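Local coordinates for protein dihydrolipoyl dehydrogenase (Elizabethkingia anophelis NUHP1, PDB 6UZI) that probably uses bound FAD and a redox-active disulfide to oxidise protein-linked dihydrolipoyl groups, passing the electrons to NAD(+), at residues A[28-33]-A[341-346]; A[91-96]-A[175-180]; A[127-132]-A[313-318]; A[209-214]-A[242-247]; A[382-387]-A[406-411]. One frame throughout, in Å; residues are numbered along the deposited sequence.

Interaction 1 of 5, residues A[28-33]-A[341-346]; sequences IRCAQL and ETLAGE
R29 and E341 form a side-on salt bridge in which two guanidinium nitrogens converge on one carboxylate oxygen. R29 NE lies 3.0 Å from E341 OE2 with an N-H...O angle of 156°, and R29 NH2 lies 3.1 Å from the same OE2 along a more bent path. OE2 sits in the guanidinium plane, yet the two flat groups are turned 85° apart. NE meets the anti lone pair, while NH2 comes from above the carboxylate plane. Beside the ion pair, L33 CD1 packs 3.7 Å from E341 N and 3.8 Å from A344 CB, and C30 SG approaches L343 CD1 more loosely at 4.3 Å. L33 CG also lies over one face of the guanidinium, near its rim. R29 reaches E341 because its chain leaves anti to the backbone N (chi1 -167°) and bends at chi2. Past L343, helix 329-343 ends in a Schellman motif: G345 has positive phi, and E346 N and G345 N bond back to E341 O and T342 O. E341 OE1 makes a salt bridge to R448 of the second subunit. Each carboxylate oxygen thus has an arginine partner, one from either subunit, which would be expected to favour the ionised form of E341 at this subunit boundary.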
# COMPACT_ATOMS: atom_id res chain seq x y z
N ILE A 28 17.54 14.18 16.87
CA ILE A 28 16.56 15.19 16.49
C ILE A 28 15.55 15.39 17.61
O ILE A 28 15.19 16.52 17.95
CB ILE A 28 15.86 14.80 15.17
CG1 ILE A 28 16.86 14.82 14.01
CG2 ILE A 28 14.69 15.71 14.89
CD1 ILE A 28 16.28 14.31 12.72
N ARG A 29 15.08 14.29 18.20
CA ARG A 29 14.12 14.41 19.28
C ARG A 29 14.74 15.07 20.51
O ARG A 29 14.05 15.82 21.21
CB ARG A 29 13.55 13.03 19.62
CG ARG A 29 12.32 13.06 20.50
CD ARG A 29 11.12 13.47 19.71
NE ARG A 29 9.97 13.66 20.58
CZ ARG A 29 9.48 14.85 20.93
NH1 ARG A 29 10.04 15.96 20.46
NH2 ARG A 29 8.43 14.92 21.74
N CYS A 30 16.03 14.83 20.77
CA CYS A 30 16.70 15.53 21.86
C CYS A 30 16.82 17.02 21.56
O CYS A 30 16.65 17.86 22.45
CB CYS A 30 18.08 14.93 22.11
SG CYS A 30 18.04 13.39 23.06
N ALA A 31 17.15 17.36 20.31
CA ALA A 31 17.20 18.76 19.93
C ALA A 31 15.81 19.41 20.00
O ALA A 31 15.70 20.58 20.40
CB ALA A 31 17.80 18.89 18.53
N GLN A 32 14.76 18.69 19.62
CA GLN A 32 13.42 19.26 19.68
C GLN A 32 12.99 19.54 21.12
O GLN A 32 12.22 20.47 21.37
CB GLN A 32 12.40 18.35 18.99
CG GLN A 32 12.57 18.24 17.48
CD GLN A 32 11.53 17.32 16.84
OE1 GLN A 32 10.85 16.55 17.52
NE2 GLN A 32 11.43 17.38 15.51
N LEU A 33 13.49 18.76 22.07
CA LEU A 33 13.13 18.92 23.47
C LEU A 33 14.01 19.94 24.19
O LEU A 33 13.78 20.22 25.37
CB LEU A 33 13.16 17.57 24.19
CG LEU A 33 12.09 16.59 23.68
CD1 LEU A 33 12.37 15.17 24.11
CD2 LEU A 33 10.71 17.01 24.16
N GLU A 341 12.45 11.55 25.08
CA GLU A 341 11.33 12.03 25.88
C GLU A 341 11.50 11.65 27.35
O GLU A 341 11.14 12.43 28.23
CB GLU A 341 10.02 11.48 25.31
CG GLU A 341 9.64 12.14 24.00
CD GLU A 341 8.48 11.48 23.32
OE1 GLU A 341 7.83 10.62 23.95
OE2 GLU A 341 8.21 11.81 22.14
N THR A 342 12.10 10.48 27.61
CA THR A 342 12.41 10.11 28.99
C THR A 342 13.41 11.08 29.60
O THR A 342 13.25 11.50 30.76
CB THR A 342 12.94 8.68 29.02
OG1 THR A 342 11.86 7.75 28.84
CG2 THR A 342 13.67 8.38 30.34
N LEU A 343 14.44 11.46 28.85
CA LEU A 343 15.41 12.43 29.34
C LEU A 343 14.77 13.77 29.65
O LEU A 343 15.28 14.53 30.47
CB LEU A 343 16.54 12.62 28.32
CG LEU A 343 17.53 11.47 28.20
CD1 LEU A 343 18.48 11.72 27.04
CD2 LEU A 343 18.28 11.38 29.50
N ALA A 344 13.66 14.07 28.99
CA ALA A 344 12.97 15.34 29.18
C ALA A 344 11.96 15.30 30.32
O ALA A 344 11.25 16.29 30.52
CB ALA A 344 12.27 15.74 27.88
N GLY A 345 11.88 14.19 31.06
CA GLY A 345 10.98 14.09 32.19
C GLY A 345 9.60 13.56 31.87
O GLY A 345 8.74 13.55 32.76
N GLU A 346 9.35 13.15 30.63
CA GLU A 346 8.08 12.58 30.22
C GLU A 346 8.05 11.08 30.52
O GLU A 346 9.03 10.49 31.00
CB GLU A 346 7.83 12.85 28.74
CG GLU A 346 7.63 14.32 28.42
CD GLU A 346 7.49 14.60 26.93
OE1 GLU A 346 7.24 13.65 26.15
OE2 GLU A 346 7.61 15.78 26.53

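Interaction 2 of 5, residues A[91-96]-A[175-180]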
# COMPACT_ATOMS: atom_id res chain seq x y z
N GLN A 91 24.68 0.37 -14.18
CA GLN A 91 23.69 1.44 -14.01
C GLN A 91 22.77 1.15 -12.83
O GLN A 91 22.38 2.07 -12.11
CB GLN A 91 22.90 1.63 -15.31
CG GLN A 91 21.77 2.65 -15.23
CD GLN A 91 22.24 4.03 -14.77
OE1 GLN A 91 23.36 4.46 -15.05
NE2 GLN A 91 21.37 4.73 -14.06
N MET A 92 22.41 -0.12 -12.62
CA MET A 92 21.62 -0.47 -11.44
C MET A 92 22.34 -0.06 -10.17
O MET A 92 21.80 0.67 -9.34
CB MET A 92 21.33 -1.97 -11.41
CG MET A 92 20.05 -2.36 -12.05
SD MET A 92 19.31 -3.82 -11.32
CE MET A 92 18.05 -4.16 -12.54
N ILE A 93 23.59 -0.52 -10.01
CA ILE A 93 24.33 -0.22 -8.79
C ILE A 93 24.55 1.28 -8.67
O ILE A 93 24.36 1.87 -7.60
CB ILE A 93 25.66 -1.00 -8.78
CG1 ILE A 93 25.43 -2.49 -9.06
CG2 ILE A 93 26.34 -0.84 -7.44
CD1 ILE A 93 24.64 -3.21 -8.00
N SER A 94 24.90 1.92 -9.79
CA SER A 94 25.16 3.35 -9.75
C SER A 94 23.92 4.12 -9.32
O SER A 94 24.02 5.02 -8.47
CB SER A 94 25.63 3.84 -11.12
OG SER A 94 25.76 5.25 -11.13
N ARG A 95 22.75 3.77 -9.85
CA ARG A 95 21.54 4.48 -9.46
C ARG A 95 21.26 4.27 -7.98
O ARG A 95 20.91 5.22 -7.27
CB ARG A 95 20.34 4.02 -10.28
CG ARG A 95 19.07 4.78 -9.91
CD ARG A 95 17.80 4.17 -10.48
NE ARG A 95 17.28 3.06 -9.67
CZ ARG A 95 16.52 3.23 -8.58
NH1 ARG A 95 16.23 4.44 -8.17
NH2 ARG A 95 16.08 2.18 -7.91
N LYS A 96 21.44 3.04 -7.49
CA LYS A 96 21.31 2.78 -6.07
C LYS A 96 22.27 3.66 -5.27
O LYS A 96 21.90 4.21 -4.23
CB LYS A 96 21.58 1.31 -5.77
CG LYS A 96 21.75 1.04 -4.29
CD LYS A 96 22.77 -0.05 -4.01
CE LYS A 96 24.17 0.44 -4.32
NZ LYS A 96 25.18 -0.26 -3.49
N ALA A 175 27.47 -7.75 -1.61
CA ALA A 175 26.43 -8.24 -2.51
C ALA A 175 25.64 -7.10 -3.14
O ALA A 175 25.12 -7.24 -4.24
CB ALA A 175 25.49 -9.18 -1.75
N LEU A 176 25.54 -5.97 -2.44
CA LEU A 176 24.91 -4.78 -2.97
C LEU A 176 25.78 -4.06 -3.99
O LEU A 176 25.34 -3.05 -4.54
CB LEU A 176 24.55 -3.84 -1.83
CG LEU A 176 23.45 -4.30 -0.85
CD1 LEU A 176 23.52 -3.49 0.42
CD2 LEU A 176 22.08 -4.15 -1.49
N ASN A 177 27.00 -4.55 -4.26
CA ASN A 177 27.94 -3.85 -5.14
C ASN A 177 28.55 -4.79 -6.18
O ASN A 177 29.66 -4.54 -6.65
CB ASN A 177 29.04 -3.18 -4.32
CG ASN A 177 28.54 -1.96 -3.55
OD1 ASN A 177 27.89 -1.08 -4.11
ND2 ASN A 177 28.82 -1.93 -2.25
N LEU A 178 27.83 -5.83 -6.58
CA LEU A 178 28.36 -6.79 -7.54
C LEU A 178 28.64 -6.13 -8.88
O LEU A 178 27.94 -5.21 -9.31
CB LEU A 178 27.39 -7.96 -7.75
CG LEU A 178 27.15 -8.90 -6.57
CD1 LEU A 178 26.42 -10.12 -7.04
CD2 LEU A 178 28.44 -9.26 -5.85
N LYS A 179 29.69 -6.60 -9.55
CA LYS A 179 30.05 -6.08 -10.86
C LYS A 179 29.45 -6.91 -11.99
O LYS A 179 29.69 -6.60 -13.17
CB LYS A 179 31.58 -6.01 -10.98
N GLU A 180 28.65 -7.92 -11.67
CA GLU A 180 28.03 -8.81 -12.65
C GLU A 180 26.88 -9.55 -11.99
O GLU A 180 26.82 -9.68 -10.76
CB GLU A 180 29.04 -9.81 -13.24
CG GLU A 180 29.65 -10.76 -12.22
CD GLU A 180 30.57 -11.79 -12.85
OE1 GLU A 180 30.68 -11.81 -14.09
OE2 GLU A 180 31.20 -12.57 -12.10
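One turn of helix 89-113 faces a type I beta turn running from A175 to L178, with the backbones closest at I93 and N177, whose CA atoms are 6.3 Å apart. K96 supplies both polar links. Its NZ donates to N177 OD1 at 2.9 Å and to the backbone oxygen of L176, NZ to O, at 3.0 Å, so a single ammonium group joins a side-chain and a main-chain acceptor of the same turn. In each bond the donor stands well above the plane of the acceptor carbonyl, by 44° at N177 OD1. The lysine chain starts anti to the backbone N (chi1 168°) and bends at both chi2 and chi3, which folds NZ over the turn; it crosses the N177 side chain at about a right angle. I93 rests both branches, CG1-CD1 and CG2, against oxygens of the turn. Its CD1 lies 3.5 Å from L176 O, its CG2 is 3.7 Å from N177 OD1, and its CG1 is 3.7 Å from L178 O, so apolar carbons meet polar atoms here. The L176 side chain lies about 5 Å from the bound FAD and packs on P57 and L61 of helix 55-73 and on L197 of helix 192-203. L178 touches I170 and Y274. The turn thus lies among helices 89-113, 55-73 and 192-203 and strands 169-170 and 274-277.

Interaction 3 of 5, residues A[127-132]-A[313-318]; sequences SATQIK and VPNIYA
N315 ND2 donates to the backbone oxygen of A128, ND2 to O, over 2.8 Å with an N-H...O angle of 160°. The acceptor lies in the plane of the N315 amide, whereas the donor is tilted 30° from the plane of the A128 carbonyl. The same ND2 also bonds to K146 O, so one amide nitrogen joins three pieces of chain. A chi1 of 63° sets N315 CG between its own backbone N and carbonyl carbon, and from there the amide points across to residues 127-132. Around this bond A128 is the apolar centre: its CB lies 3.8 Å from V313 CG1 and 4.3 Å from I316 CD1, and I316 CD1 also comes within 4.0 Å of A128 O. T129 crosses N315 at about a right angle, with OG1 4.1 Å from ND2, too long for a bond. S127 OG ties the turn that carries A128. It accepts from the backbone N of T129 at 3.1 Å and from that of Q130, and it donates in turn to Q130 OE1 on a lone pair in the carbonyl plane. On the other side, I316 N bonds to V313 O and closes a type I beta turn. An ST turn and ST motif at S127, leading into strand 130-134 of the mixed sheet, thus meet a beta turn leading into strand 316-318, outermost within this chain in the parallel sheet of the Rossmann-type FAD domain.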
# COMPACT_ATOMS: atom_id res chain seq x y z
N SER A 127 34.94 8.09 30.61
CA SER A 127 34.25 7.91 31.88
C SER A 127 32.75 7.86 31.58
O SER A 127 32.33 7.72 30.43
CB SER A 127 34.61 9.03 32.85
OG SER A 127 33.89 10.21 32.54
N ALA A 128 31.93 7.98 32.63
CA ALA A 128 30.50 8.01 32.40
C ALA A 128 30.04 9.33 31.81
O ALA A 128 28.86 9.47 31.46
CB ALA A 128 29.74 7.76 33.71
N THR A 129 30.97 10.27 31.66
CA THR A 129 30.63 11.62 31.25
C THR A 129 31.58 12.19 30.20
O THR A 129 31.20 13.16 29.53
CB THR A 129 30.59 12.48 32.53
OG1 THR A 129 29.23 12.55 32.99
CG2 THR A 129 31.21 13.88 32.38
N GLN A 130 32.73 11.57 29.96
CA GLN A 130 33.68 12.00 28.95
C GLN A 130 33.75 10.98 27.83
O GLN A 130 33.73 9.77 28.07
CB GLN A 130 35.07 12.21 29.55
CG GLN A 130 35.20 13.54 30.27
CD GLN A 130 35.95 13.44 31.58
OE1 GLN A 130 35.76 12.49 32.35
NE2 GLN A 130 36.78 14.43 31.85
N ILE A 131 33.82 11.47 26.59
CA ILE A 131 33.86 10.63 25.40
C ILE A 131 35.00 11.13 24.51
O ILE A 131 35.06 12.32 24.19
CB ILE A 131 32.53 10.67 24.63
CG1 ILE A 131 31.38 10.13 25.49
CG2 ILE A 131 32.63 9.87 23.34
CD1 ILE A 131 30.00 10.65 25.09
N LYS A 132 35.90 10.22 24.13
CA LYS A 132 36.98 10.54 23.20
C LYS A 132 36.50 10.30 21.78
O LYS A 132 35.90 9.26 21.48
CB LYS A 132 38.22 9.69 23.49
CG LYS A 132 39.39 9.98 22.56
CD LYS A 132 40.33 8.78 22.43
CE LYS A 132 41.34 8.69 23.57
NZ LYS A 132 42.09 7.40 23.55
N VAL A 313 24.70 2.22 34.40
CA VAL A 313 25.13 3.59 34.63
C VAL A 313 23.96 4.52 34.31
O VAL A 313 23.58 4.64 33.14
CB VAL A 313 26.39 3.91 33.81
CG1 VAL A 313 26.94 5.29 34.16
CG2 VAL A 313 27.46 2.82 34.04
N PRO A 314 23.40 5.21 35.30
CA PRO A 314 22.05 5.80 35.13
C PRO A 314 21.94 6.85 34.03
O PRO A 314 20.86 7.03 33.47
CB PRO A 314 21.76 6.42 36.50
CG PRO A 314 22.62 5.64 37.45
CD PRO A 314 23.89 5.36 36.68
N ASN A 315 23.02 7.57 33.72
CA ASN A 315 22.96 8.64 32.73
C ASN A 315 23.24 8.14 31.32
O ASN A 315 23.26 8.95 30.38
CB ASN A 315 23.96 9.75 33.07
CG ASN A 315 25.41 9.26 33.04
OD1 ASN A 315 25.78 8.33 33.75
ND2 ASN A 315 26.21 9.87 32.17
N ILE A 316 23.49 6.85 31.14
CA ILE A 316 23.79 6.26 29.84
C ILE A 316 22.63 5.35 29.44
O ILE A 316 22.22 4.47 30.21
CB ILE A 316 25.13 5.49 29.87
CG1 ILE A 316 26.26 6.46 30.22
CG2 ILE A 316 25.38 4.79 28.56
CD1 ILE A 316 27.59 5.79 30.49
N TYR A 317 22.10 5.58 28.25
CA TYR A 317 21.02 4.79 27.67
C TYR A 317 21.51 4.10 26.40
O TYR A 317 22.56 4.42 25.85
CB TYR A 317 19.81 5.67 27.34
CG TYR A 317 19.15 6.30 28.54
CD1 TYR A 317 19.75 7.37 29.22
CD2 TYR A 317 17.91 5.87 28.98
CE1 TYR A 317 19.13 7.95 30.31
CE2 TYR A 317 17.29 6.44 30.06
CZ TYR A 317 17.90 7.49 30.72
OH TYR A 317 17.27 8.06 31.81
N ALA A 318 20.71 3.16 25.92
CA ALA A 318 21.08 2.42 24.73
C ALA A 318 19.82 2.01 23.98
O ALA A 318 18.82 1.63 24.60
CB ALA A 318 21.93 1.19 25.08

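Interaction 4 of 5, residues A[209-214]-A[242-247]; sequences TVVEYL and LSTAVS. With EDO (1,2-ethanediol), chain I.
The Y213 ring presents its edge to the backbone of T244 and A245, with T244 C and A245 N near its plane. A245 CB meets the ring obliquely, 3.6 Å from Y213 CD2, as does C2 of a bound 1,2-ethanediol, probably from the crystallisation liquor, whose O2 accepts from V246 N at 3.1 Å. CG anti to the backbone N (chi1 -175°) sets CD2 beside A245 CB, though the side chain as a whole leaves the facing segment. Beyond the ring the backbones carry the contact. T244 N donates to E212 O over 2.9 Å with an N-H...O angle of 157°, and S243 N donates to L214 O at 3.0 Å, from above that carbonyl plane. Of three CA-H...O contacts, the straightest runs from S243 CA to Y213 O, 3.3 Å and 158° at the hydrogen. The E212 and L242 side chains run side by side, OE1 3.7 Å from CD2; E212 is predicted to bind NAD(+). V211 CG1 packs 3.9 Å from V246 CG2, crossing it at about a right angle. S243 OG bonds to D215. Residues 209-214 run off the end of strand 207-211 in the parallel sheet, while 242-247 link its neighbour, strand 239-241, to strand 245-252 of the three-stranded antiparallel sheet, where V246 rests on V258 and A260.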
# COMPACT_ATOMS: atom_id res chain seq x y z
N THR A 209 20.27 -20.66 -4.81
CA THR A 209 20.02 -21.76 -3.89
C THR A 209 20.27 -21.27 -2.47
O THR A 209 21.34 -20.72 -2.18
CB THR A 209 20.90 -22.97 -4.20
OG1 THR A 209 20.79 -23.30 -5.59
CG2 THR A 209 20.48 -24.17 -3.37
N VAL A 210 19.27 -21.42 -1.61
CA VAL A 210 19.38 -21.03 -0.21
C VAL A 210 19.70 -22.30 0.58
O VAL A 210 18.91 -23.25 0.58
CB VAL A 210 18.08 -20.37 0.29
CG1 VAL A 210 18.11 -20.16 1.80
CG2 VAL A 210 17.83 -19.05 -0.43
N VAL A 211 20.86 -22.32 1.23
CA VAL A 211 21.29 -23.45 2.04
C VAL A 211 21.27 -23.01 3.49
O VAL A 211 22.03 -22.12 3.88
CB VAL A 211 22.66 -23.98 1.61
CG1 VAL A 211 23.00 -25.24 2.39
CG2 VAL A 211 22.64 -24.30 0.13
N GLU A 212 20.44 -23.67 4.28
CA GLU A 212 20.08 -23.17 5.59
C GLU A 212 19.94 -24.32 6.58
O GLU A 212 19.47 -25.41 6.22
CB GLU A 212 18.79 -22.37 5.47
CG GLU A 212 18.07 -21.99 6.72
CD GLU A 212 16.90 -21.10 6.39
OE1 GLU A 212 16.68 -20.90 5.17
OE2 GLU A 212 16.23 -20.59 7.32
N TYR A 213 20.39 -24.08 7.81
CA TYR A 213 20.25 -25.07 8.87
C TYR A 213 18.82 -25.12 9.41
O TYR A 213 18.41 -26.15 9.96
CB TYR A 213 21.20 -24.78 10.02
CG TYR A 213 21.15 -25.87 11.06
CD1 TYR A 213 20.68 -25.63 12.35
CD2 TYR A 213 21.56 -27.17 10.74
CE1 TYR A 213 20.64 -26.67 13.30
CE2 TYR A 213 21.52 -28.20 11.67
CZ TYR A 213 21.06 -27.95 12.94
OH TYR A 213 21.03 -28.98 13.86
N LEU A 214 18.06 -24.04 9.26
CA LEU A 214 16.74 -23.96 9.87
C LEU A 214 15.75 -24.80 9.07
O LEU A 214 15.94 -25.08 7.88
CB LEU A 214 16.29 -22.50 9.91
CG LEU A 214 17.37 -21.58 10.51
CD1 LEU A 214 16.93 -20.11 10.55
CD2 LEU A 214 17.87 -22.05 11.87
N LEU A 242 16.88 -26.89 3.03
CA LEU A 242 16.66 -26.61 4.44
C LEU A 242 17.21 -27.73 5.32
O LEU A 242 17.56 -28.81 4.84
CB LEU A 242 15.17 -26.40 4.70
CG LEU A 242 14.44 -25.33 3.87
CD1 LEU A 242 13.01 -25.13 4.34
CD2 LEU A 242 15.21 -24.02 3.89
N SER A 243 17.28 -27.45 6.62
CA SER A 243 17.74 -28.41 7.64
C SER A 243 19.10 -29.01 7.27
O SER A 243 19.33 -30.21 7.40
CB SER A 243 16.71 -29.51 7.87
OG SER A 243 15.45 -28.99 8.23
N THR A 244 20.01 -28.15 6.82
CA THR A 244 21.28 -28.59 6.26
C THR A 244 22.40 -27.83 6.96
O THR A 244 22.44 -26.60 6.92
CB THR A 244 21.31 -28.35 4.75
OG1 THR A 244 20.20 -29.01 4.15
CG2 THR A 244 22.57 -28.91 4.14
N ALA A 245 23.31 -28.57 7.59
CA ALA A 245 24.36 -27.98 8.42
C ALA A 245 25.63 -27.84 7.59
O ALA A 245 26.28 -28.84 7.27
CB ALA A 245 24.61 -28.82 9.66
N VAL A 246 25.97 -26.60 7.23
CA VAL A 246 27.16 -26.32 6.44
C VAL A 246 28.39 -26.54 7.31
O VAL A 246 28.40 -26.19 8.50
CB VAL A 246 27.13 -24.89 5.88
CG1 VAL A 246 28.41 -24.59 5.12
CG2 VAL A 246 25.93 -24.70 4.98
N SER A 247 29.42 -27.15 6.73
CA SER A 247 30.68 -27.36 7.41
C SER A 247 31.87 -26.75 6.68
O SER A 247 32.97 -26.73 7.25
CB SER A 247 30.93 -28.86 7.62
OG SER A 247 30.94 -29.54 6.37
C1 EDO I . 26.45 -24.19 9.99
O1 EDO I . 26.89 -23.90 11.32
C2 EDO I . 24.93 -24.10 9.92
O2 EDO I . 24.47 -24.19 8.56

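Interaction 5 of 5, residues A[382-387]-A[406-411]; sequences YKTGSF and KILADE
Y382 and L408 lie side by side and point the same way, L408 CD2 coming 4.0 Å from Y382 CD1 at an oblique angle to the ring. The same CD2 is 3.6 Å from T384 OG1, and the L408 and T384 side chains also run together, so one methyl is shared between two residues of the facing strand. T384 OG1 in turn lies at the edge of the Y382 ring, in its plane. The Y382 ring takes this place with a chi1 of 64°, CG standing between the backbone N and the carbonyl carbon; its OH bonds to E372, whose helix 372-377 covers this side.

The strands themselves run antiparallel at 153°. K383 pairs with A409 and G385 with I407 as hydrogen-bonded pairs; K383 N to A409 O is 2.7 Å, nearly linear at 174°, and G385 N to I407 O is 2.8 Å. Between them T384 and L408 form a non-hydrogen-bonded pair, and S386 with K406 another beyond G385. These two strands close one side of the five-stranded antiparallel sheet in the dimerisation domain, with 382-388 outermost within the chain.

K383, on the other face, crosses the E411 side chain at about a right angle just past the strand end, K383 CG 3.9 Å from E411 CG. Bent at chi3, the lysine brings its CE to 4.0 Å from A409 CB, while its NZ forms a salt bridge with D414. I407, on the same face as K383, packs on A463 and A464 of helix 458-469. K406 sits on the face of L408 and T384, extended away from the facing strand to salt bridges with D222 and E372.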
# COMPACT_ATOMS: atom_id res chain seq x y z
N TYR A 382 -8.06 -19.19 20.43
CA TYR A 382 -8.04 -18.22 19.34
C TYR A 382 -8.84 -18.74 18.14
O TYR A 382 -8.99 -19.95 17.96
CB TYR A 382 -6.60 -17.90 18.90
CG TYR A 382 -5.86 -19.07 18.31
CD1 TYR A 382 -5.84 -19.30 16.94
CD2 TYR A 382 -5.20 -19.98 19.13
CE1 TYR A 382 -5.17 -20.39 16.39
CE2 TYR A 382 -4.52 -21.07 18.59
CZ TYR A 382 -4.51 -21.27 17.22
OH TYR A 382 -3.85 -22.35 16.69
N LYS A 383 -9.33 -17.80 17.34
CA LYS A 383 -9.96 -18.03 16.05
C LYS A 383 -9.00 -17.61 14.94
O LYS A 383 -8.11 -16.78 15.15
CB LYS A 383 -11.26 -17.23 15.88
CG LYS A 383 -12.30 -17.45 16.93
CD LYS A 383 -13.54 -16.61 16.63
CE LYS A 383 -13.28 -15.13 16.84
NZ LYS A 383 -14.53 -14.32 16.71
N THR A 384 -9.19 -18.19 13.76
CA THR A 384 -8.41 -17.86 12.57
C THR A 384 -9.33 -17.41 11.45
O THR A 384 -10.35 -18.06 11.18
CB THR A 384 -7.57 -19.06 12.11
OG1 THR A 384 -6.65 -19.43 13.15
CG2 THR A 384 -6.80 -18.71 10.85
N GLY A 385 -8.98 -16.30 10.81
CA GLY A 385 -9.62 -15.89 9.58
C GLY A 385 -8.56 -15.78 8.49
O GLY A 385 -7.41 -15.43 8.76
N SER A 386 -8.95 -16.10 7.26
CA SER A 386 -7.96 -16.21 6.19
C SER A 386 -8.64 -15.98 4.84
O SER A 386 -9.59 -16.69 4.50
CB SER A 386 -7.30 -17.58 6.25
OG SER A 386 -6.16 -17.63 5.41
N PHE A 387 -8.16 -15.00 4.08
CA PHE A 387 -8.68 -14.72 2.75
C PHE A 387 -7.55 -14.69 1.73
O PHE A 387 -6.51 -14.09 1.98
CB PHE A 387 -9.44 -13.39 2.72
CG PHE A 387 -10.12 -13.11 1.42
CD1 PHE A 387 -11.37 -13.66 1.14
CD2 PHE A 387 -9.53 -12.30 0.47
CE1 PHE A 387 -12.01 -13.40 -0.05
CE2 PHE A 387 -10.16 -12.04 -0.73
CZ PHE A 387 -11.41 -12.60 -0.99
N LYS A 406 -4.05 -13.29 6.97
CA LYS A 406 -4.42 -14.16 8.07
C LYS A 406 -4.58 -13.34 9.34
O LYS A 406 -3.67 -12.58 9.71
CB LYS A 406 -3.37 -15.26 8.26
CG LYS A 406 -3.50 -16.06 9.54
CD LYS A 406 -2.27 -16.95 9.74
CE LYS A 406 -2.51 -18.03 10.79
NZ LYS A 406 -1.33 -18.91 10.95
N ILE A 407 -5.73 -13.48 9.99
CA ILE A 407 -6.04 -12.74 11.20
C ILE A 407 -6.30 -13.73 12.33
O ILE A 407 -7.05 -14.70 12.14
CB ILE A 407 -7.25 -11.81 11.00
CG1 ILE A 407 -6.88 -10.65 10.08
CG2 ILE A 407 -7.74 -11.28 12.35
CD1 ILE A 407 -8.06 -9.75 9.72
N LEU A 408 -5.70 -13.48 13.48
CA LEU A 408 -5.92 -14.26 14.69
C LEU A 408 -6.70 -13.40 15.68
O LEU A 408 -6.33 -12.24 15.93
CB LEU A 408 -4.59 -14.71 15.30
CG LEU A 408 -3.69 -15.51 14.36
CD1 LEU A 408 -2.29 -15.65 14.93
CD2 LEU A 408 -4.29 -16.88 14.10
N ALA A 409 -7.77 -13.96 16.25
CA ALA A 409 -8.65 -13.23 17.16
C ALA A 409 -8.95 -14.07 18.39
O ALA A 409 -9.03 -15.30 18.31
CB ALA A 409 -9.96 -12.85 16.47
N ASP A 410 -9.11 -13.40 19.53
CA ASP A 410 -9.50 -14.10 20.75
C ASP A 410 -10.90 -14.69 20.57
O ASP A 410 -11.82 -14.00 20.13
CB ASP A 410 -9.47 -13.14 21.95
CG ASP A 410 -9.68 -13.85 23.29
OD1 ASP A 410 -10.82 -13.88 23.80
OD2 ASP A 410 -8.70 -14.42 23.82
N GLU A 411 -11.05 -15.96 20.92
CA GLU A 411 -12.32 -16.62 20.65
C GLU A 411 -13.46 -16.04 21.49
O GLU A 411 -14.60 -15.96 21.00
CB GLU A 411 -12.19 -18.13 20.89
CG GLU A 411 -13.39 -18.91 20.38
CD GLU A 411 -14.48 -19.05 21.42
OE1 GLU A 411 -14.16 -19.34 22.60
OE2 GLU A 411 -15.67 -18.87 21.06

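Interactions 2 to 4 lie within the nucleotide-binding part of the chain, which binds FAD and probably NAD(+), and interaction 5 in the dimerisation domain. Along the chain, interactions 2, 3 and 4 are nested inside the loop closed by interaction 1; 2 and 3 cross, 4 follows 2, and 5 comes after all. Interactions 1 and 3 are neighbours, centres about 17 Å apart, because strand 316-318 leads toward helix 329-343: Y317 CE1 packs 3.6 Å from L343 CD2. The others stand apart, interactions 4 and 5 with centres about 32 Å apart. Interactions 1 and 2 both touch the second subunit, so the dimer interface reaches two distant places, whose centres lie about 39 Å apart.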